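Local coordinates for protein nucleoside-diphosphate-sugar pyrophosphorylase (Vibrio cholerae, PDB 4EVW) that probably transfers a nucleotidyl group from a nucleoside triphosphate to a sugar phosphate, forming a nucleoside-diphosphate sugar and releasing pyrophosphate, at residues 1-14 with 47-59. The protein carries 1 engineered substitution. Sequence-based numbering, arbitrary orientation. Where two conformers were deposited one is given.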
HETATM    1  N   MSE A   1      11.896  -0.703   3.878  1.00 27.60           N
HETATM    2  CA  MSE A   1      11.050   0.310   4.565  1.00 22.11           C
HETATM    3  C   MSE A   1       9.582   0.097   4.241  1.00 24.31           C
HETATM    4  O   MSE A   1       9.206  -0.040   3.072  1.00 20.93           O
HETATM    5  CB  MSE A   1      11.455   1.723   4.135  1.00 19.82           C
HETATM    6  CG  MSE A   1      10.631   2.801   4.800  1.00 25.13           C
HETATM    7 SE   MSE A   1      11.256   4.579   4.394  1.00 44.86          SE
HETATM    8  CE  MSE A   1      12.928   4.555   5.375  1.00 39.45           C
ATOM      9  N   ILE A   2       8.755   0.074   5.280  1.00 20.14           N
ATOM     10  CA  ILE A   2       7.321  -0.122   5.115  1.00 18.44           C
ATOM     11  C   ILE A   2       6.704   1.266   4.969  1.00 21.19           C
ATOM     12  O   ILE A   2       6.847   2.112   5.852  1.00 22.46           O
ATOM     13  CB  ILE A   2       6.719  -0.823   6.341  1.00 19.73           C
ATOM     14  CG1 ILE A   2       7.461  -2.138   6.610  1.00 33.05           C
ATOM     15  CG2 ILE A   2       5.237  -1.091   6.112  1.00 19.15           C
ATOM     16  CD1 ILE A   2       7.138  -3.242   5.639  1.00 41.53           C
ATOM     17  N   VAL A   3       6.030   1.492   3.849  1.00 18.07           N
ATOM     18  CA  VAL A   3       5.430   2.791   3.568  1.00 16.53           C
ATOM     19  C   VAL A   3       3.914   2.681   3.581  1.00 18.10           C
ATOM     20  O   VAL A   3       3.335   1.860   2.868  1.00 21.78           O
ATOM     21  CB  VAL A   3       5.881   3.307   2.187  1.00 19.45           C
ATOM     22  CG1 VAL A   3       5.242   4.663   1.896  1.00 20.54           C
ATOM     23  CG2 VAL A   3       7.408   3.405   2.143  1.00 19.19           C
ATOM     24  N   ILE A   4       3.266   3.508   4.388  1.00 19.22           N
ATOM     25  CA  ILE A   4       1.821   3.463   4.449  1.00 19.92           C
ATOM     26  C   ILE A   4       1.201   4.783   4.034  1.00 22.43           C
ATOM     27  O   ILE A   4       1.217   5.753   4.793  1.00 21.31           O
ATOM     28  CB  ILE A   4       1.297   3.148   5.864  1.00 27.94           C
ATOM     29  CG1 ILE A   4       2.130   2.045   6.520  1.00 30.78           C
ATOM     30  CG2 ILE A   4      -0.174   2.700   5.766  1.00 31.99           C
ATOM     31  CD1 ILE A   4       1.803   0.650   6.043  1.00 29.18           C
ATOM     32  N   PRO A   5       0.716   4.853   2.823  1.00 25.79           N
ATOM     33  CA  PRO A   5       0.047   6.048   2.350  1.00 22.11           C
ATOM     34  C   PRO A   5      -1.332   6.135   2.999  1.00 27.85           C
ATOM     35  O   PRO A   5      -2.086   5.235   2.884  1.00 30.48           O
ATOM     36  CB  PRO A   5      -0.046   5.821   0.863  1.00 23.47           C
ATOM     37  CG  PRO A   5       0.049   4.368   0.690  1.00 31.97           C
ATOM     38  CD  PRO A   5       0.688   3.764   1.849  1.00 27.72           C
HETATM   39  N   MSE A   6      -1.624   7.192   3.709  1.00 22.92           N
HETATM   40  CA  MSE A   6      -2.901   7.302   4.359  1.00 23.86           C
HETATM   41  C   MSE A   6      -3.359   8.733   4.376  1.00 27.50           C
HETATM   42  O   MSE A   6      -3.792   9.189   5.356  1.00 29.03           O
HETATM   43  CB  MSE A   6      -2.859   6.739   5.774  1.00 31.31           C
HETATM   44  CG  MSE A   6      -1.585   6.974   6.515  1.00 30.98           C
HETATM   45 SE   MSE A   6      -1.501   6.300   8.369  1.00 39.43          SE
HETATM   46  CE  MSE A   6      -3.023   7.131   9.137  1.00 22.69           C
ATOM     47  N   ALA A   7      -3.265   9.386   3.237  1.00 22.19           N
ATOM     48  CA  ALA A   7      -3.580  10.771   3.102  1.00 27.70           C
ATOM     49  C   ALA A   7      -4.921  10.957   2.447  1.00 33.08           C
ATOM     50  O   ALA A   7      -5.374  12.038   2.304  1.00 39.05           O
ATOM     51  CB  ALA A   7      -2.546  11.456   2.321  1.00 32.45           C
ATOM     52  N   GLY A   8      -5.544   9.887   2.054  1.00 26.61           N
ATOM     53  CA  GLY A   8      -6.842   9.963   1.411  1.00 31.67           C
ATOM     54  C   GLY A   8      -7.949  10.537   2.277  1.00 43.87           C
ATOM     55  O   GLY A   8      -7.700  11.224   3.266  1.00 50.46           O
HETATM   56  N   MSE A   9      -9.186  10.247   1.892  0.50 41.79           N
HETATM   57  CA  MSE A   9     -10.348  10.736   2.612  0.50 43.06           C
HETATM   58  C   MSE A   9     -11.319   9.581   2.834  0.50 45.06           C
HETATM   59  O   MSE A   9     -11.493   8.730   1.962  0.50 41.85           O
HETATM   60  CB  MSE A   9     -11.003  11.857   1.801  0.50 40.17           C
HETATM   61  CG  MSE A   9     -12.162  12.557   2.482  0.50 38.25           C
HETATM   62 SE   MSE A   9     -12.644  14.181   1.556  0.50 66.43          SE
HETATM   63  CE  MSE A   9     -11.476  15.414   2.480  0.50 55.71           C
ATOM     64  N   SER A  10     -11.945   9.557   4.007  1.00 47.74           N
ATOM     65  CA  SER A  10     -12.886   8.503   4.378  1.00 46.55           C
ATOM     66  C   SER A  10     -14.321   8.842   3.969  1.00 36.87           C
ATOM     67  O   SER A  10     -15.240   8.709   4.771  1.00 36.89           O
ATOM     68  CB  SER A  10     -12.829   8.295   5.895  1.00 47.85           C
ATOM     69  OG  SER A  10     -11.484   8.261   6.348  1.00 40.79           O
ATOM     70  N   SER A  11     -14.519   9.254   2.720  1.00 38.50           N
ATOM     71  CA  SER A  11     -15.848   9.645   2.248  1.00 34.57           C
ATOM     72  C   SER A  11     -16.987   8.650   2.451  1.00 27.19           C
ATOM     73  O   SER A  11     -18.075   9.047   2.875  1.00 26.95           O
ATOM     74  CB  SER A  11     -15.779  10.065   0.777  1.00 42.72           C
ATOM     75  OG  SER A  11     -15.124  11.318   0.659  1.00 48.38           O
ATOM     76  N   ARG A  12     -16.766   7.372   2.143  1.00 26.81           N
ATOM     77  CA  ARG A  12     -17.825   6.378   2.332  1.00 31.33           C
ATOM     78  C   ARG A  12     -18.172   6.229   3.812  1.00 24.99           C
ATOM     79  O   ARG A  12     -19.332   6.007   4.170  1.00 25.51           O
ATOM     80  CB  ARG A  12     -17.413   5.015   1.775  1.00 37.42           C
ATOM     81  CG  ARG A  12     -17.708   4.804   0.298  1.00 51.51           C
ATOM     82  CD  ARG A  12     -18.408   3.466   0.098  1.00 59.93           C
ATOM     83  NE  ARG A  12     -17.862   2.711  -1.024  1.00 67.50           N
ATOM     84  CZ  ARG A  12     -18.257   1.485  -1.360  1.00 73.77           C
ATOM     85  NH1 ARG A  12     -19.204   0.874  -0.659  1.00 75.00           N
ATOM     86  NH2 ARG A  12     -17.701   0.867  -2.393  1.00 76.26           N
ATOM     87  N   PHE A  13     -17.163   6.340   4.669  1.00 23.34           N
ATOM     88  CA  PHE A  13     -17.389   6.234   6.104  1.00 25.48           C
ATOM     89  C   PHE A  13     -18.102   7.486   6.607  1.00 25.13           C
ATOM     90  O   PHE A  13     -18.941   7.404   7.501  1.00 29.10           O
ATOM     91  CB  PHE A  13     -16.065   6.010   6.836  1.00 22.71           C
ATOM     92  CG  PHE A  13     -15.581   4.583   6.772  1.00 29.98           C
ATOM     93  CD1 PHE A  13     -15.857   3.688   7.805  1.00 29.74           C
ATOM     94  CD2 PHE A  13     -14.885   4.123   5.659  1.00 33.46           C
ATOM     95  CE1 PHE A  13     -15.447   2.357   7.731  1.00 27.84           C
ATOM     96  CE2 PHE A  13     -14.472   2.790   5.575  1.00 35.73           C
ATOM     97  CZ  PHE A  13     -14.753   1.909   6.613  1.00 29.36           C
ATOM     98  N   PHE A  14     -17.780   8.643   6.030  1.00 30.42           N
ATOM     99  CA  PHE A  14     -18.457   9.880   6.421  1.00 28.96           C
ATOM    100  C   PHE A  14     -19.946   9.730   6.113  1.00 29.56           C
ATOM    101  O   PHE A  14     -20.802   9.995   6.961  1.00 29.15           O
ATOM    102  CB  PHE A  14     -17.899  11.089   5.659  1.00 26.00           C
ATOM    103  CG  PHE A  14     -16.508  11.480   6.065  1.00 24.88           C
ATOM    104  CD1 PHE A  14     -16.053  11.237   7.358  1.00 27.63           C
ATOM    105  CD2 PHE A  14     -15.659  12.116   5.166  1.00 29.83           C
ATOM    106  CE1 PHE A  14     -14.782  11.621   7.753  1.00 27.40           C
ATOM    107  CE2 PHE A  14     -14.376  12.508   5.555  1.00 34.74           C
ATOM    108  CZ  PHE A  14     -13.938  12.258   6.852  1.00 32.30           C
ATOM    109  N   THR A  47      12.905  -2.619  11.088  1.00 26.11           N
ATOM    110  CA  THR A  47      12.596  -1.954   9.835  1.00 20.62           C
ATOM    111  C   THR A  47      11.972  -0.582   9.981  1.00 21.09           C
ATOM    112  O   THR A  47      11.098  -0.379  10.814  1.00 25.57           O
ATOM    113  CB  THR A  47      11.639  -2.863   9.041  1.00 25.78           C
ATOM    114  OG1 THR A  47      12.173  -4.193   9.021  1.00 26.01           O
ATOM    115  CG2 THR A  47      11.445  -2.368   7.618  1.00 18.97           C
ATOM    116  N   PRO A  48      12.421   0.388   9.172  1.00 24.91           N
ATOM    117  CA  PRO A  48      11.824   1.719   9.292  1.00 23.26           C
ATOM    118  C   PRO A  48      10.427   1.748   8.675  1.00 17.84           C
ATOM    119  O   PRO A  48      10.136   1.001   7.735  1.00 17.97           O
ATOM    120  CB  PRO A  48      12.814   2.612   8.546  1.00 28.50           C
ATOM    121  CG  PRO A  48      13.391   1.692   7.511  1.00 25.21           C
ATOM    122  CD  PRO A  48      13.584   0.401   8.265  1.00 25.93           C
ATOM    123  N   PHE A  49       9.565   2.595   9.227  1.00 19.89           N
ATOM    124  CA  PHE A  49       8.202   2.770   8.726  1.00 21.01           C
ATOM    125  C   PHE A  49       8.028   4.228   8.335  1.00 19.37           C
ATOM    126  O   PHE A  49       8.499   5.127   9.035  1.00 22.76           O
ATOM    127  CB  PHE A  49       7.147   2.467   9.806  1.00 20.21           C
ATOM    128  CG  PHE A  49       6.955   1.011  10.088  1.00 19.99           C
ATOM    129  CD1 PHE A  49       7.959   0.271  10.700  1.00 17.59           C
ATOM    130  CD2 PHE A  49       5.764   0.376   9.739  1.00 19.72           C
ATOM    131  CE1 PHE A  49       7.785  -1.080  10.963  1.00 22.37           C
ATOM    132  CE2 PHE A  49       5.579  -0.977   9.997  1.00 22.64           C
ATOM    133  CZ  PHE A  49       6.592  -1.708  10.611  1.00 23.52           C
ATOM    134  N   LEU A  50       7.357   4.463   7.214  1.00 16.08           N
ATOM    135  CA  LEU A  50       7.076   5.826   6.777  1.00 15.24           C
ATOM    136  C   LEU A  50       5.565   5.953   6.688  1.00 19.12           C
ATOM    137  O   LEU A  50       4.923   5.265   5.887  1.00 20.94           O
ATOM    138  CB  LEU A  50       7.691   6.113   5.405  1.00 18.56           C
ATOM    139  CG  LEU A  50       7.257   7.431   4.747  1.00 14.78           C
ATOM    140  CD1 LEU A  50       7.664   8.626   5.594  1.00 18.01           C
ATOM    141  CD2 LEU A  50       7.892   7.525   3.370  1.00 18.50           C
ATOM    142  N   PHE A  51       4.998   6.818   7.525  1.00 18.72           N
ATOM    143  CA  PHE A  51       3.561   7.044   7.519  1.00 16.81           C
ATOM    144  C   PHE A  51       3.334   8.359   6.788  1.00 18.01           C
ATOM    145  O   PHE A  51       3.887   9.390   7.171  1.00 20.11           O
ATOM    146  CB  PHE A  51       3.041   7.128   8.957  1.00 15.60           C
ATOM    147  CG  PHE A  51       3.274   5.868   9.755  1.00 18.09           C
ATOM    148  CD1 PHE A  51       2.484   4.741   9.548  1.00 21.65           C
ATOM    149  CD2 PHE A  51       4.297   5.802  10.691  1.00 20.14           C
ATOM    150  CE1 PHE A  51       2.710   3.561  10.265  1.00 25.16           C
ATOM    151  CE2 PHE A  51       4.533   4.627  11.415  1.00 19.96           C
ATOM    152  CZ  PHE A  51       3.736   3.507  11.199  1.00 20.03           C
ATOM    153  N   ILE A  52       2.537   8.321   5.727  1.00 17.12           N
ATOM    154  CA  ILE A  52       2.269   9.527   4.953  1.00 14.51           C
ATOM    155  C   ILE A  52       0.836   9.925   5.226  1.00 21.62           C
ATOM    156  O   ILE A  52      -0.107   9.266   4.794  1.00 21.22           O
ATOM    157  CB  ILE A  52       2.480   9.287   3.452  1.00 15.43           C
ATOM    158  CG1 ILE A  52       3.851   8.638   3.226  1.00 17.53           C
ATOM    159  CG2 ILE A  52       2.417  10.614   2.706  1.00 17.15           C
ATOM    160  CD1 ILE A  52       4.074   8.136   1.804  1.00 17.32           C
ATOM    161  N   VAL A  53       0.689  11.017   5.961  1.00 18.56           N
ATOM    162  CA  VAL A  53      -0.619  11.482   6.366  1.00 20.31           C
ATOM    163  C   VAL A  53      -0.942  12.857   5.853  1.00 22.48           C
ATOM    164  O   VAL A  53      -0.108  13.546   5.256  1.00 26.02           O
ATOM    165  CB  VAL A  53      -0.712  11.564   7.892  1.00 21.39           C
ATOM    166  CG1 VAL A  53      -0.322  10.241   8.510  1.00 25.44           C
ATOM    167  CG2 VAL A  53       0.220  12.664   8.395  1.00 19.85           C
ATOM    168  N   ARG A  54      -2.168  13.264   6.133  1.00 24.81           N
ATOM    169  CA  ARG A  54      -2.614  14.576   5.739  1.00 30.15           C
ATOM    170  C   ARG A  54      -2.776  15.450   6.967  1.00 31.21           C
ATOM    171  O   ARG A  54      -2.957  14.946   8.076  1.00 29.34           O
ATOM    172  CB  ARG A  54      -3.925  14.469   5.018  1.00 36.34           C
ATOM    173  CG  ARG A  54      -3.983  15.484   3.971  1.00 52.59           C
ATOM    174  CD  ARG A  54      -4.898  15.061   2.901  1.00 60.25           C
ATOM    175  NE  ARG A  54      -5.675  16.223   2.543  1.00 71.06           N
ATOM    176  CZ  ARG A  54      -6.945  16.388   2.875  1.00 71.10           C
ATOM    177  NH1 ARG A  54      -7.589  15.447   3.560  1.00 67.62           N
ATOM    178  NH2 ARG A  54      -7.559  17.512   2.550  1.00 73.23           N
ATOM    179  N   ASN A  55      -2.724  16.762   6.764  1.00 27.47           N
ATOM    180  CA  ASN A  55      -2.853  17.701   7.869  1.00 25.67           C
ATOM    181  C   ASN A  55      -4.291  17.883   8.336  1.00 29.61           C
ATOM    182  O   ASN A  55      -4.783  19.005   8.420  1.00 28.77           O
ATOM    183  CB  ASN A  55      -2.258  19.054   7.471  1.00 34.09           C
ATOM    184  CG  ASN A  55      -2.991  19.700   6.314  1.00 37.42           C
ATOM    185  OD1 ASN A  55      -3.704  19.035   5.560  1.00 34.99           O
ATOM    186  ND2 ASN A  55      -2.807  21.008   6.157  1.00 40.75           N
ATOM    187  N   VAL A  56      -4.967  16.780   8.637  1.00 29.71           N
ATOM    188  CA  VAL A  56      -6.342  16.827   9.125  1.00 29.61           C
ATOM    189  C   VAL A  56      -6.524  15.910  10.332  1.00 27.61           C
ATOM    190  O   VAL A  56      -5.768  14.953  10.517  1.00 31.08           O
ATOM    191  CB  VAL A  56      -7.364  16.413   8.034  1.00 41.57           C
ATOM    192  CG1 VAL A  56      -7.468  17.495   6.967  1.00 44.32           C
ATOM    193  CG2 VAL A  56      -6.950  15.089   7.407  1.00 38.34           C
ATOM    194  N   TYR A  57      -7.530  16.222  11.149  1.00 29.19           N
ATOM    195  CA  TYR A  57      -7.865  15.450  12.347  1.00 36.33           C
ATOM    196  C   TYR A  57      -6.716  15.160  13.296  1.00 36.74           C
ATOM    197  O   TYR A  57      -6.764  14.180  14.040  1.00 32.09           O
ATOM    198  CB  TYR A  57      -8.502  14.123  11.954  1.00 34.01           C
ATOM    199  CG  TYR A  57      -9.770  14.293  11.177  1.00 38.81           C
ATOM    200  CD1 TYR A  57     -10.973  14.581  11.821  1.00 39.41           C
ATOM    201  CD2 TYR A  57      -9.768  14.191   9.791  1.00 35.28           C
ATOM    202  CE1 TYR A  57     -12.145  14.767  11.098  1.00 38.74           C
ATOM    203  CE2 TYR A  57     -10.928  14.374   9.059  1.00 38.73           C
ATOM    204  CZ  TYR A  57     -12.114  14.658   9.719  1.00 39.30           C
ATOM    205  OH  TYR A  57     -13.272  14.826   9.000  1.00 43.30           O
ATOM    206  N   ASP A  58      -5.688  15.998  13.267  1.00 31.91           N
ATOM    207  CA  ASP A  58      -4.536  15.819  14.139  1.00 32.47           C
ATOM    208  C   ASP A  58      -3.940  14.424  13.962  1.00 30.41           C
ATOM    209  O   ASP A  58      -3.485  13.787  14.914  1.00 25.41           O
ATOM    210  CB  ASP A  58      -4.961  16.065  15.588  1.00 38.16           C
ATOM    211  CG  ASP A  58      -5.495  17.478  15.801  1.00 53.98           C
ATOM    212  OD1 ASP A  58      -4.740  18.438  15.531  1.00 55.92           O
ATOM    213  OD2 ASP A  58      -6.661  17.630  16.223  1.00 64.22           O
ATOM    214  N   THR A  59      -3.927  13.970  12.713  1.00 24.81           N
ATOM    215  CA  THR A  59      -3.424  12.646  12.374  1.00 24.41           C
ATOM    216  C   THR A  59      -1.939  12.417  12.654  1.00 26.51           C
ATOM    217  O   THR A  59      -1.563  11.335  13.111  1.00 23.01           O
ATOM    218  CB  THR A  59      -3.729  12.317  10.895  1.00 26.38           C
ATOM    219  OG1 THR A  59      -5.147  12.350  10.691  1.00 30.37           O
ATOM    220  CG2 THR A  59      -3.218  10.930  10.536  1.00 22.04           C
TER
HETATM  221  O   HOH W   1      -4.254  11.259   6.882  1.00 26.44           O
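Ile2 lies over one face of the Phe49 ring in a CH-pi contact, its CB 4.0 Å from the ring centroid and displaced toward the rim near CD2 and CE2. With Phe49 CG anti to its carbonyl carbon (chi1 -75°), the ring runs alongside Ile2, both pointing the same way. Two residues further along both strands, on the same face of the sheet, the Phe51 ring flanks Ile4 likewise, CD1 4.1 Å from Ile4 CG1, in an oblique approach. Phe14 CZ approaches Tyr57 OH obliquely, at 3.4 Å; Ser10 O lies over one face of the Phe14 ring.

Beta-branched and aromatic residues suit these extended, buried strands, which run parallel and are joined by five backbone hydrogen bonds from Ile2 N to Pro48 O through Met6 N to Ile52 O. On the other face Val3 CG1, anti to its backbone N (chi1 180°), reaches Ile52 CD1 at 3.7 Å. At the start, the unbranched side chain of Met1, present as selenomethionine, bends at chi3 to lay CE against Pro48 CG, 3.6 Å away. After the Met6 N to Ile52 O bond, direct backbone pairing gives way to a bridging water, which donates to Met6 O at 2.6 Å and accepts from Arg54 N at 3.0 Å.

The pair belongs to the parallel part of a mixed, Rossmann-like sheet expected of nucleotidyltransferases, where the turn after the first strand commonly lines the nucleotide site. Strand 2-5 sits between strands 49-54 and 109-111, and strand 75-80 continues the sheet beyond 49-54. Helix 59-70 covers Phe51, Val53 and Met6, while helix 87-100 packs on Met1, Pro5 and Ile52.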